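Local coordinates for protein designed CISK-PX domain (Synthetic construct, PDB 4OXW) that is a computationally designed PX domain modelled on that of the kinase CISK, a fold that in natural relatives typically binds membrane phosphoinositides, at residues A[51-54]-A[55-58]. Numbering follows the deposited sequence.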
loop_
_atom_site.group_PDB
_atom_site.type_symbol
_atom_site.label_atom_id
_atom_site.label_comp_id
_atom_site.label_asym_id
_atom_site.label_seq_id
_atom_site.Cartn_x
_atom_site.Cartn_y
_atom_site.Cartn_z
ATOM N N LEU A 51 -6.222 6.061 -1.400
ATOM C CA LEU A 51 -5.078 6.973 -1.316
ATOM C C LEU A 51 -4.732 7.473 -2.729
ATOM O O LEU A 51 -4.542 8.676 -2.975
ATOM C CB LEU A 51 -3.868 6.255 -0.722
ATOM C CG LEU A 51 -2.596 7.079 -0.803
ATOM C CD1 LEU A 51 -2.706 8.267 0.147
ATOM C CD2 LEU A 51 -1.412 6.207 -0.450
ATOM N N HIS A 52 -4.644 6.540 -3.678
ATOM C CA HIS A 52 -4.271 6.861 -5.030
ATOM C C HIS A 52 -5.228 7.847 -5.673
ATOM O O HIS A 52 -4.815 8.832 -6.281
ATOM C CB HIS A 52 -4.316 5.595 -5.832
ATOM C CG HIS A 52 -3.922 5.774 -7.248
ATOM N ND1 HIS A 52 -2.631 6.096 -7.621
ATOM C CD2 HIS A 52 -4.633 5.658 -8.390
ATOM C CE1 HIS A 52 -2.572 6.166 -8.936
ATOM N NE2 HIS A 52 -3.774 5.914 -9.424
ATOM N N LYS A 53 -6.519 7.586 -5.540
ATOM C CA LYS A 53 -7.504 8.466 -6.184
ATOM C C LYS A 53 -7.402 9.879 -5.607
ATOM O O LYS A 53 -7.466 10.856 -6.359
ATOM C CB LYS A 53 -8.915 7.908 -6.010
ATOM C CG LYS A 53 -9.224 6.701 -6.892
ATOM C CD LYS A 53 -9.073 6.988 -8.384
ATOM C CE LYS A 53 -9.314 5.735 -9.208
ATOM N NZ LYS A 53 -8.672 5.805 -10.551
ATOM N N LYS A 54 -7.188 10.003 -4.305
ATOM C CA LYS A 54 -7.120 11.333 -3.668
ATOM C C LYS A 54 -5.818 12.020 -3.963
ATOM O O LYS A 54 -5.798 13.218 -4.179
ATOM C CB LYS A 54 -7.351 11.242 -2.159
ATOM C CG LYS A 54 -8.719 10.694 -1.825
ATOM C CD LYS A 54 -9.795 11.380 -2.678
ATOM C CE LYS A 54 -11.168 11.359 -2.044
ATOM N NZ LYS A 54 -12.296 11.366 -3.022
ATOM N N LEU A 55 -4.723 11.272 -3.990
ATOM C CA LEU A 55 -3.435 11.866 -4.355
ATOM C C LEU A 55 -3.385 12.302 -5.777
ATOM O O LEU A 55 -2.775 13.336 -6.109
ATOM C CB LEU A 55 -2.296 10.879 -4.141
ATOM C CG LEU A 55 -1.742 10.813 -2.752
ATOM C CD1 LEU A 55 -0.595 9.808 -2.784
ATOM C CD2 LEU A 55 -1.204 12.141 -2.206
ATOM N N GLN A 56 -3.985 11.503 -6.640
ATOM C CA GLN A 56 -4.004 11.788 -8.058
ATOM C C GLN A 56 -4.757 13.095 -8.325
ATOM O O GLN A 56 -4.440 13.826 -9.267
ATOM C CB GLN A 56 -4.676 10.622 -8.743
ATOM C CG GLN A 56 -4.713 10.630 -10.239
ATOM C CD GLN A 56 -5.182 9.291 -10.756
ATOM O OE1 GLN A 56 -6.325 8.893 -10.543
ATOM N NE2 GLN A 56 -4.288 8.577 -11.416
ATOM N N GLN A 57 -5.738 13.405 -7.493
ATOM C CA GLN A 57 -6.456 14.675 -7.627
ATOM C C GLN A 57 -5.549 15.860 -7.285
ATOM O O GLN A 57 -5.636 16.899 -7.928
ATOM C CB GLN A 57 -7.723 14.688 -6.783
ATOM C CG GLN A 57 -8.821 13.804 -7.360
ATOM C CD GLN A 57 -9.824 13.276 -6.331
ATOM O OE1 GLN A 57 -9.945 13.793 -5.212
ATOM N NE2 GLN A 57 -10.559 12.231 -6.719
ATOM N N ARG A 58 -4.654 15.688 -6.319
ATOM C CA ARG A 58 -3.808 16.765 -5.844
ATOM C C ARG A 58 -2.554 16.923 -6.698
ATOM O O ARG A 58 -2.130 18.049 -7.014
ATOM C CB ARG A 58 -3.398 16.492 -4.396
ATOM C CG ARG A 58 -4.514 16.572 -3.365
ATOM C CD ARG A 58 -3.931 16.404 -1.962
ATOM N NE ARG A 58 -4.933 16.389 -0.899
ATOM C CZ ARG A 58 -4.652 16.516 0.398
ATOM N NH1 ARG A 58 -3.397 16.672 0.805
ATOM N NH2 ARG A 58 -5.630 16.490 1.299
HETATM O O HOH W 1 -8.353 10.716 -8.960
#
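L55 N donates to L51 O at 2.8 Å, and Q56 N to H52 O at the same length of 2.8 Å: the regular i to i+4 bonding of an alpha-helix, here the last turns of helix 45-58, which follows the three-stranded antiparallel sheet of the PX fold. The first of these is nearly straight at its hydrogen (164°). Toward the C-terminal end the pattern slackens. Q57 N still reaches K53 O at 3.3 Å, but the bonds to K54 O within this stretch, from Q57 N and R58 N, are both weak. K53 O gains a second donor, a water that also donates to Q56 OE1. A glutamine suits this place because its extended chain carries the amide oxygen to that water, with K53 NZ alongside at 3.9 Å from OE1.

Leucines suit the buried side: CG of L51 lies 3.9 Å from CD1 of L55, and the two side chains lie alongside each other and meet helix 105-112, L51 at F110 and L55 at V107. H52, also buried, uses ND1 to bond the hydroxyl of Y91. Its NE2 approaches Q56 NE2 obliquely, at an angle too poor for a bond.

On the outer side, R58 is long enough to send NH1 to a salt bridge with D104, tying the helix end to the loop before helix 105-112. Replacing K54 with an alanine would probably leave one flank of the Q57 amide uncovered and the group freer to turn, and weaken the contact with L106. With its chain bent at chi2 (-46°), K54 lays its methylenes beside that amide, and K54 CD, rather than NZ, comes closest to it, 3.5 Å from Q57 OE1.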